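Long-range contact in nucleoprotein (Rift valley fever virus, PDB 3OV9), which encapsidates the viral genomic RNA, assembling into ring-shaped hexamers and protecting the genome from nucleases: residues Y161-L174 and G228-K242. Sequence-based numbering, arbitrary orientation.
Sequences YLRAILDAHSLYLL and GKPSAAVMAAAQAYK
A168 and A237 meet methyl to methyl where helix 159-180 crosses the C-terminal helix 232-243, in the all-helical phlebovirus nucleoprotein fold. The axes of the paired segments pass 7.2 Å apart at 64°. Small residues permit this approach. A168 CB lies 3.6 Å from A237 CB, and A238 CB sits against A164 O and D167 CB. V234 CG1 fills in beside A168 CB and the tip of I165, CD1.

Y241 is a knob in the hole formed by D167, S170, L171 and L174. Its CG stands anti to the backbone N (chi1 -176°), which lays the ring over S170 on helix 159-180. S170 CB then lies over one ring face, 3.7 Å from the ring centroid, in a CH-pi contact. S170 OG turns back to its own helix and donates a hydrogen bond to L166 O (2.8 Å). That carbonyl also accepts from S170 N, and the two donors reach it from opposite faces of its plane. L171 packs its two methyls on A240 and the backbone of Y241. K189 of helix 189-204 makes a cation-pi contact with the Y241 ring.

The loop residues 228-230, just before the N-cap S231, pass along Y161. K229 CA sits over the centre of the Y161 ring, while the K229 side chain runs on past its hydroxyl end. P230 crosses the tyrosine side chain at about a right angle, bringing P230 CD to 3.4 Å from Y161 CD1.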
ATOM      1  N   TYR A 161       0.679 -10.617 -45.864  1.00 22.91           N
ATOM      2  CA  TYR A 161      -0.584  -9.892 -45.992  1.00 22.45           C
ATOM      3  C   TYR A 161      -1.416  -9.999 -44.716  1.00 21.99           C
ATOM      4  O   TYR A 161      -2.020  -9.019 -44.277  1.00 21.67           O
ATOM      5  CB  TYR A 161      -1.398 -10.397 -47.190  1.00 22.72           C
ATOM      6  CG  TYR A 161      -0.740 -10.240 -48.552  1.00 23.51           C
ATOM      7  CD1 TYR A 161       0.365  -9.403 -48.740  1.00 24.55           C
ATOM      8  CD2 TYR A 161      -1.252 -10.909 -49.663  1.00 24.68           C
ATOM      9  CE1 TYR A 161       0.952  -9.256 -49.994  1.00 25.37           C
ATOM     10  CE2 TYR A 161      -0.673 -10.769 -50.920  1.00 25.32           C
ATOM     11  CZ  TYR A 161       0.426  -9.941 -51.077  1.00 25.56           C
ATOM     12  OH  TYR A 161       0.997  -9.800 -52.320  1.00 26.71           O
ATOM     13  N   LEU A 162      -1.440 -11.197 -44.133  1.00 21.47           N
ATOM     14  CA  LEU A 162      -2.134 -11.444 -42.870  1.00 20.98           C
ATOM     15  C   LEU A 162      -1.528 -10.611 -41.742  1.00 20.91           C
ATOM     16  O   LEU A 162      -2.256  -9.972 -40.977  1.00 20.69           O
ATOM     17  CB  LEU A 162      -2.095 -12.938 -42.520  1.00 20.93           C
ATOM     18  CG  LEU A 162      -2.690 -13.412 -41.189  1.00 20.43           C
ATOM     19  CD1 LEU A 162      -4.175 -13.096 -41.096  1.00 19.46           C
ATOM     20  CD2 LEU A 162      -2.449 -14.905 -41.000  1.00 19.76           C
ATOM     21  N   ARG A 163      -0.197 -10.623 -41.654  1.00 20.78           N
ATOM     22  CA  ARG A 163       0.536  -9.865 -40.640  1.00 20.81           C
ATOM     23  C   ARG A 163       0.232  -8.369 -40.738  1.00 20.37           C
ATOM     24  O   ARG A 163       0.020  -7.711 -39.716  1.00 20.29           O
ATOM     25  CB  ARG A 163       2.046 -10.120 -40.755  1.00 21.06           C
ATOM     26  CG  ARG A 163       2.878  -9.504 -39.631  1.00 22.64           C
ATOM     27  CD  ARG A 163       4.347  -9.924 -39.693  1.00 25.23           C
ATOM     28  NE  ARG A 163       5.057  -9.350 -40.837  1.00 27.88           N
ATOM     29  CZ  ARG A 163       5.474 -10.042 -41.894  1.00 28.67           C
ATOM     30  NH1 ARG A 163       5.263 -11.351 -41.969  1.00 29.39           N
ATOM     31  NH2 ARG A 163       6.110  -9.425 -42.881  1.00 29.62           N
ATOM     32  N   ALA A 164       0.204  -7.849 -41.964  1.00 19.85           N
ATOM     33  CA  ALA A 164      -0.102  -6.437 -42.208  1.00 19.38           C
ATOM     34  C   ALA A 164      -1.508  -6.070 -41.737  1.00 18.87           C
ATOM     35  O   ALA A 164      -1.698  -5.036 -41.091  1.00 18.93           O
ATOM     36  CB  ALA A 164       0.074  -6.095 -43.684  1.00 19.48           C
ATOM     37  N   ILE A 165      -2.483  -6.919 -42.063  1.00 18.31           N
ATOM     38  CA  ILE A 165      -3.875  -6.720 -41.644  1.00 17.70           C
ATOM     39  C   ILE A 165      -3.983  -6.673 -40.119  1.00 17.51           C
ATOM     40  O   ILE A 165      -4.632  -5.782 -39.565  1.00 17.30           O
ATOM     41  CB  ILE A 165      -4.818  -7.820 -42.237  1.00 17.51           C
ATOM     42  CG1 ILE A 165      -5.049  -7.598 -43.741  1.00 17.43           C
ATOM     43  CG2 ILE A 165      -6.151  -7.905 -41.472  1.00 17.32           C
ATOM     44  CD1 ILE A 165      -5.964  -6.424 -44.106  1.00 17.22           C
ATOM     45  N   LEU A 166      -3.325  -7.622 -39.453  1.00 17.43           N
ATOM     46  CA  LEU A 166      -3.379  -7.729 -37.996  1.00 17.60           C
ATOM     47  C   LEU A 166      -2.607  -6.620 -37.285  1.00 17.70           C
ATOM     48  O   LEU A 166      -3.085  -6.085 -36.287  1.00 17.82           O
ATOM     49  CB  LEU A 166      -2.923  -9.115 -37.525  1.00 17.77           C
ATOM     50  CG  LEU A 166      -3.864 -10.279 -37.868  1.00 18.02           C
ATOM     51  CD1 LEU A 166      -3.297 -11.601 -37.375  1.00 18.33           C
ATOM     52  CD2 LEU A 166      -5.270 -10.057 -37.311  1.00 18.86           C
ATOM     53  N   ASP A 167      -1.431  -6.268 -37.809  1.00 17.84           N
ATOM     54  CA  ASP A 167      -0.645  -5.154 -37.271  1.00 17.86           C
ATOM     55  C   ASP A 167      -1.418  -3.838 -37.383  1.00 17.59           C
ATOM     56  O   ASP A 167      -1.468  -3.061 -36.424  1.00 17.64           O
ATOM     57  CB  ASP A 167       0.712  -5.035 -37.980  1.00 18.25           C
ATOM     58  CG  ASP A 167       1.704  -6.122 -37.566  1.00 19.35           C
ATOM     59  OD1 ASP A 167       1.459  -6.846 -36.577  1.00 21.33           O
ATOM     60  OD2 ASP A 167       2.749  -6.242 -38.238  1.00 21.30           O
ATOM     61  N   ALA A 168      -2.028  -3.601 -38.547  1.00 17.23           N
ATOM     62  CA  ALA A 168      -2.855  -2.411 -38.775  1.00 17.03           C
ATOM     63  C   ALA A 168      -4.019  -2.334 -37.786  1.00 17.05           C
ATOM     64  O   ALA A 168      -4.277  -1.278 -37.209  1.00 16.71           O
ATOM     65  CB  ALA A 168      -3.372  -2.379 -40.210  1.00 17.03           C
ATOM     66  N   HIS A 169      -4.708  -3.460 -37.598  1.00 17.06           N
ATOM     67  CA  HIS A 169      -5.805  -3.575 -36.633  1.00 17.19           C
ATOM     68  C   HIS A 169      -5.304  -3.367 -35.202  1.00 17.67           C
ATOM     69  O   HIS A 169      -5.982  -2.735 -34.388  1.00 17.87           O
ATOM     70  CB  HIS A 169      -6.490  -4.944 -36.790  1.00 16.76           C
ATOM     71  CG  HIS A 169      -7.557  -5.230 -35.773  1.00 16.17           C
ATOM     72  ND1 HIS A 169      -8.620  -4.384 -35.539  1.00 14.99           N
ATOM     73  CD2 HIS A 169      -7.736  -6.292 -34.952  1.00 14.93           C
ATOM     74  CE1 HIS A 169      -9.400  -4.904 -34.608  1.00 14.83           C
ATOM     75  NE2 HIS A 169      -8.885  -6.063 -34.233  1.00 15.70           N
ATOM     76  N   SER A 170      -4.111  -3.886 -34.917  1.00 18.08           N
ATOM     77  CA  SER A 170      -3.500  -3.779 -33.587  1.00 18.64           C
ATOM     78  C   SER A 170      -3.157  -2.340 -33.187  1.00 18.97           C
ATOM     79  O   SER A 170      -3.102  -2.026 -31.992  1.00 19.23           O
ATOM     80  CB  SER A 170      -2.266  -4.678 -33.480  1.00 18.69           C
ATOM     81  OG  SER A 170      -2.628  -6.050 -33.563  1.00 19.23           O
ATOM     82  N   LEU A 171      -2.934  -1.472 -34.177  1.00 19.27           N
ATOM     83  CA  LEU A 171      -2.715  -0.047 -33.905  1.00 19.48           C
ATOM     84  C   LEU A 171      -3.931   0.543 -33.197  1.00 19.57           C
ATOM     85  O   LEU A 171      -3.785   1.236 -32.185  1.00 19.73           O
ATOM     86  CB  LEU A 171      -2.394   0.737 -35.185  1.00 19.73           C
ATOM     87  CG  LEU A 171      -2.015   2.216 -34.999  1.00 20.17           C
ATOM     88  CD1 LEU A 171      -0.598   2.363 -34.448  1.00 20.87           C
ATOM     89  CD2 LEU A 171      -2.167   2.994 -36.302  1.00 20.56           C
ATOM     90  N   TYR A 172      -5.125   0.252 -33.723  1.00 19.29           N
ATOM     91  CA  TYR A 172      -6.377   0.642 -33.073  1.00 19.36           C
ATOM     92  C   TYR A 172      -6.549  -0.008 -31.698  1.00 19.57           C
ATOM     93  O   TYR A 172      -6.942   0.662 -30.743  1.00 19.69           O
ATOM     94  CB  TYR A 172      -7.595   0.338 -33.960  1.00 18.97           C
ATOM     95  CG  TYR A 172      -8.870   0.126 -33.168  1.00 18.43           C
ATOM     96  CD1 TYR A 172      -9.632   1.208 -32.721  1.00 17.55           C
ATOM     97  CD2 TYR A 172      -9.300  -1.161 -32.844  1.00 17.40           C
ATOM     98  CE1 TYR A 172     -10.796   1.011 -31.980  1.00 17.27           C
ATOM     99  CE2 TYR A 172     -10.453  -1.368 -32.102  1.00 17.12           C
ATOM    100  CZ  TYR A 172     -11.197  -0.283 -31.673  1.00 17.43           C
ATOM    101  OH  TYR A 172     -12.343  -0.501 -30.942  1.00 17.21           O
ATOM    102  N   LEU A 173      -6.275  -1.312 -31.612  1.00 19.82           N
ATOM    103  CA  LEU A 173      -6.471  -2.065 -30.369  1.00 20.28           C
ATOM    104  C   LEU A 173      -5.594  -1.535 -29.242  1.00 20.97           C
ATOM    105  O   LEU A 173      -5.990  -1.563 -28.077  1.00 21.12           O
ATOM    106  CB  LEU A 173      -6.218  -3.561 -30.578  1.00 19.92           C
ATOM    107  CG  LEU A 173      -7.251  -4.366 -31.372  1.00 19.31           C
ATOM    108  CD1 LEU A 173      -6.735  -5.775 -31.592  1.00 19.06           C
ATOM    109  CD2 LEU A 173      -8.599  -4.398 -30.665  1.00 19.33           C
ATOM    110  N   LEU A 174      -4.409  -1.050 -29.608  1.00 21.80           N
ATOM    111  CA  LEU A 174      -3.486  -0.417 -28.667  1.00 22.73           C
ATOM    112  C   LEU A 174      -4.085   0.854 -28.063  1.00 23.39           C
ATOM    113  O   LEU A 174      -4.041   1.046 -26.846  1.00 23.72           O
ATOM    114  CB  LEU A 174      -2.155  -0.108 -29.364  1.00 22.68           C
ATOM    115  CG  LEU A 174      -1.036   0.602 -28.591  1.00 22.81           C
ATOM    116  CD1 LEU A 174      -0.554  -0.232 -27.411  1.00 23.16           C
ATOM    117  CD2 LEU A 174       0.122   0.923 -29.528  1.00 23.04           C
ATOM    118  N   GLY A 228      -5.720 -10.427 -52.406  1.00 24.39           N
ATOM    119  CA  GLY A 228      -5.546 -10.423 -50.956  1.00 23.58           C
ATOM    120  C   GLY A 228      -4.473  -9.471 -50.457  1.00 23.02           C
ATOM    121  O   GLY A 228      -4.165  -9.451 -49.263  1.00 22.86           O
ATOM    122  N   LYS A 229      -3.903  -8.686 -51.369  1.00 22.45           N
ATOM    123  CA  LYS A 229      -2.874  -7.710 -51.028  1.00 21.84           C
ATOM    124  C   LYS A 229      -3.508  -6.509 -50.328  1.00 21.04           C
ATOM    125  O   LYS A 229      -4.426  -5.893 -50.871  1.00 20.94           O
ATOM    126  CB  LYS A 229      -2.118  -7.256 -52.284  1.00 22.07           C
ATOM    127  CG  LYS A 229      -0.913  -6.362 -52.005  1.00 23.04           C
ATOM    128  CD  LYS A 229      -0.186  -5.995 -53.286  1.00 24.73           C
ATOM    129  CE  LYS A 229       1.146  -5.328 -52.989  1.00 26.12           C
ATOM    130  NZ  LYS A 229       1.956  -5.129 -54.223  1.00 26.86           N
ATOM    131  N   PRO A 230      -3.018  -6.174 -49.120  1.00 20.37           N
ATOM    132  CA  PRO A 230      -3.570  -5.068 -48.336  1.00 19.80           C
ATOM    133  C   PRO A 230      -3.459  -3.724 -49.047  1.00 19.31           C
ATOM    134  O   PRO A 230      -2.539  -3.511 -49.844  1.00 19.45           O
ATOM    135  CB  PRO A 230      -2.694  -5.059 -47.080  1.00 19.83           C
ATOM    136  CG  PRO A 230      -2.163  -6.436 -46.982  1.00 20.22           C
ATOM    137  CD  PRO A 230      -1.934  -6.856 -48.394  1.00 20.25           C
ATOM    138  N   SER A 231      -4.399  -2.833 -48.742  1.00 18.64           N
ATOM    139  CA  SER A 231      -4.427  -1.484 -49.297  1.00 17.96           C
ATOM    140  C   SER A 231      -3.281  -0.634 -48.750  1.00 17.49           C
ATOM    141  O   SER A 231      -2.645  -0.996 -47.757  1.00 17.11           O
ATOM    142  CB  SER A 231      -5.761  -0.812 -48.969  1.00 17.95           C
ATOM    143  OG  SER A 231      -5.846  -0.522 -47.583  1.00 17.91           O
ATOM    144  N   ALA A 232      -3.041   0.503 -49.399  1.00 17.14           N
ATOM    145  CA  ALA A 232      -2.024   1.457 -48.962  1.00 16.94           C
ATOM    146  C   ALA A 232      -2.236   1.908 -47.514  1.00 16.65           C
ATOM    147  O   ALA A 232      -1.282   1.979 -46.741  1.00 16.62           O
ATOM    148  CB  ALA A 232      -1.990   2.660 -49.899  1.00 16.96           C
ATOM    149  N   ALA A 233      -3.489   2.188 -47.158  1.00 16.68           N
ATOM    150  CA  ALA A 233      -3.856   2.611 -45.803  1.00 16.55           C
ATOM    151  C   ALA A 233      -3.562   1.544 -44.751  1.00 16.54           C
ATOM    152  O   ALA A 233      -3.144   1.865 -43.639  1.00 16.29           O
ATOM    153  CB  ALA A 233      -5.322   3.019 -45.752  1.00 16.57           C
ATOM    154  N   VAL A 234      -3.787   0.279 -45.106  1.00 16.31           N
ATOM    155  CA  VAL A 234      -3.473  -0.838 -44.216  1.00 16.50           C
ATOM    156  C   VAL A 234      -1.959  -0.950 -44.004  1.00 16.70           C
ATOM    157  O   VAL A 234      -1.501  -1.095 -42.872  1.00 16.46           O
ATOM    158  CB  VAL A 234      -4.079  -2.178 -44.723  1.00 16.28           C
ATOM    159  CG1 VAL A 234      -3.553  -3.361 -43.916  1.00 16.53           C
ATOM    160  CG2 VAL A 234      -5.600  -2.131 -44.642  1.00 16.64           C
ATOM    161  N   MET A 235      -1.193  -0.856 -45.093  1.00 17.21           N
ATOM    162  CA  MET A 235       0.269  -0.922 -45.019  1.00 17.85           C
ATOM    163  C   MET A 235       0.834   0.208 -44.161  1.00 17.90           C
ATOM    164  O   MET A 235       1.731  -0.015 -43.344  1.00 18.21           O
ATOM    165  CB  MET A 235       0.903  -0.906 -46.416  1.00 18.06           C
ATOM    166  CG  MET A 235       0.549  -2.112 -47.298  1.00 19.05           C
ATOM    167  SD  MET A 235       0.876  -3.738 -46.569  1.00 20.77           S
ATOM    168  CE  MET A 235       2.665  -3.753 -46.490  1.00 22.07           C
ATOM    169  N   ALA A 236       0.291   1.410 -44.343  1.00 18.13           N
ATOM    170  CA  ALA A 236       0.674   2.571 -43.539  1.00 18.32           C
ATOM    171  C   ALA A 236       0.429   2.338 -42.046  1.00 18.52           C
ATOM    172  O   ALA A 236       1.283   2.654 -41.213  1.00 18.56           O
ATOM    173  CB  ALA A 236      -0.068   3.812 -44.014  1.00 18.24           C
ATOM    174  N   ALA A 237      -0.731   1.770 -41.719  1.00 18.73           N
ATOM    175  CA  ALA A 237      -1.088   1.492 -40.327  1.00 19.10           C
ATOM    176  C   ALA A 237      -0.244   0.377 -39.712  1.00 19.38           C
ATOM    177  O   ALA A 237       0.071   0.422 -38.523  1.00 19.38           O
ATOM    178  CB  ALA A 237      -2.571   1.179 -40.207  1.00 19.00           C
ATOM    179  N   ALA A 238       0.122  -0.616 -40.525  1.00 19.71           N
ATOM    180  CA  ALA A 238       0.997  -1.701 -40.077  1.00 20.35           C
ATOM    181  C   ALA A 238       2.374  -1.164 -39.693  1.00 20.80           C
ATOM    182  O   ALA A 238       2.931  -1.546 -38.660  1.00 20.92           O
ATOM    183  CB  ALA A 238       1.119  -2.778 -41.157  1.00 20.10           C
ATOM    184  N   GLN A 239       2.906  -0.270 -40.528  1.00 21.60           N
ATOM    185  CA  GLN A 239       4.181   0.392 -40.267  1.00 22.43           C
ATOM    186  C   GLN A 239       4.092   1.275 -39.019  1.00 22.83           C
ATOM    187  O   GLN A 239       5.017   1.302 -38.206  1.00 22.97           O
ATOM    188  CB  GLN A 239       4.627   1.201 -41.496  1.00 22.53           C
ATOM    189  CG  GLN A 239       5.838   2.128 -41.289  1.00 23.07           C
ATOM    190  CD  GLN A 239       7.123   1.398 -40.909  1.00 23.80           C
ATOM    191  OE1 GLN A 239       7.959   1.938 -40.183  1.00 25.20           O
ATOM    192  NE2 GLN A 239       7.291   0.179 -41.405  1.00 24.40           N
ATOM    193  N   ALA A 240       2.970   1.976 -38.869  1.00 23.33           N
ATOM    194  CA  ALA A 240       2.726   2.806 -37.688  1.00 23.88           C
ATOM    195  C   ALA A 240       2.724   1.989 -36.391  1.00 24.37           C
ATOM    196  O   ALA A 240       3.223   2.453 -35.366  1.00 24.43           O
ATOM    197  CB  ALA A 240       1.427   3.593 -37.837  1.00 23.81           C
ATOM    198  N   TYR A 241       2.178   0.773 -36.441  1.00 24.87           N
ATOM    199  CA  TYR A 241       2.171  -0.118 -35.275  1.00 25.55           C
ATOM    200  C   TYR A 241       3.574  -0.588 -34.887  1.00 26.11           C
ATOM    201  O   TYR A 241       3.882  -0.715 -33.698  1.00 26.26           O
ATOM    202  CB  TYR A 241       1.245  -1.321 -35.493  1.00 25.44           C
ATOM    203  CG  TYR A 241       1.126  -2.224 -34.281  1.00 25.21           C
ATOM    204  CD1 TYR A 241       0.466  -1.793 -33.128  1.00 24.83           C
ATOM    205  CD2 TYR A 241       1.675  -3.508 -34.283  1.00 25.14           C
ATOM    206  CE1 TYR A 241       0.357  -2.611 -32.011  1.00 24.86           C
ATOM    207  CE2 TYR A 241       1.570  -4.337 -33.167  1.00 25.40           C
ATOM    208  CZ  TYR A 241       0.909  -3.881 -32.038  1.00 25.02           C
ATOM    209  OH  TYR A 241       0.800  -4.693 -30.933  1.00 25.55           O
ATOM    210  N   LYS A 242       4.413  -0.846 -35.891  1.00 26.81           N
ATOM    211  CA  LYS A 242       5.805  -1.253 -35.677  1.00 27.69           C
ATOM    212  C   LYS A 242       6.578  -0.238 -34.841  1.00 27.99           C
ATOM    213  O   LYS A 242       7.323  -0.613 -33.935  1.00 28.09           O
ATOM    214  CB  LYS A 242       6.521  -1.456 -37.016  1.00 27.78           C
ATOM    215  CG  LYS A 242       6.266  -2.795 -37.675  1.00 28.71           C
ATOM    216  CD  LYS A 242       6.599  -2.741 -39.156  1.00 30.12           C
ATOM    217  CE  LYS A 242       6.236  -4.042 -39.851  1.00 30.53           C
ATOM    218  NZ  LYS A 242       6.490  -3.961 -41.315  1.00 31.89           N
TER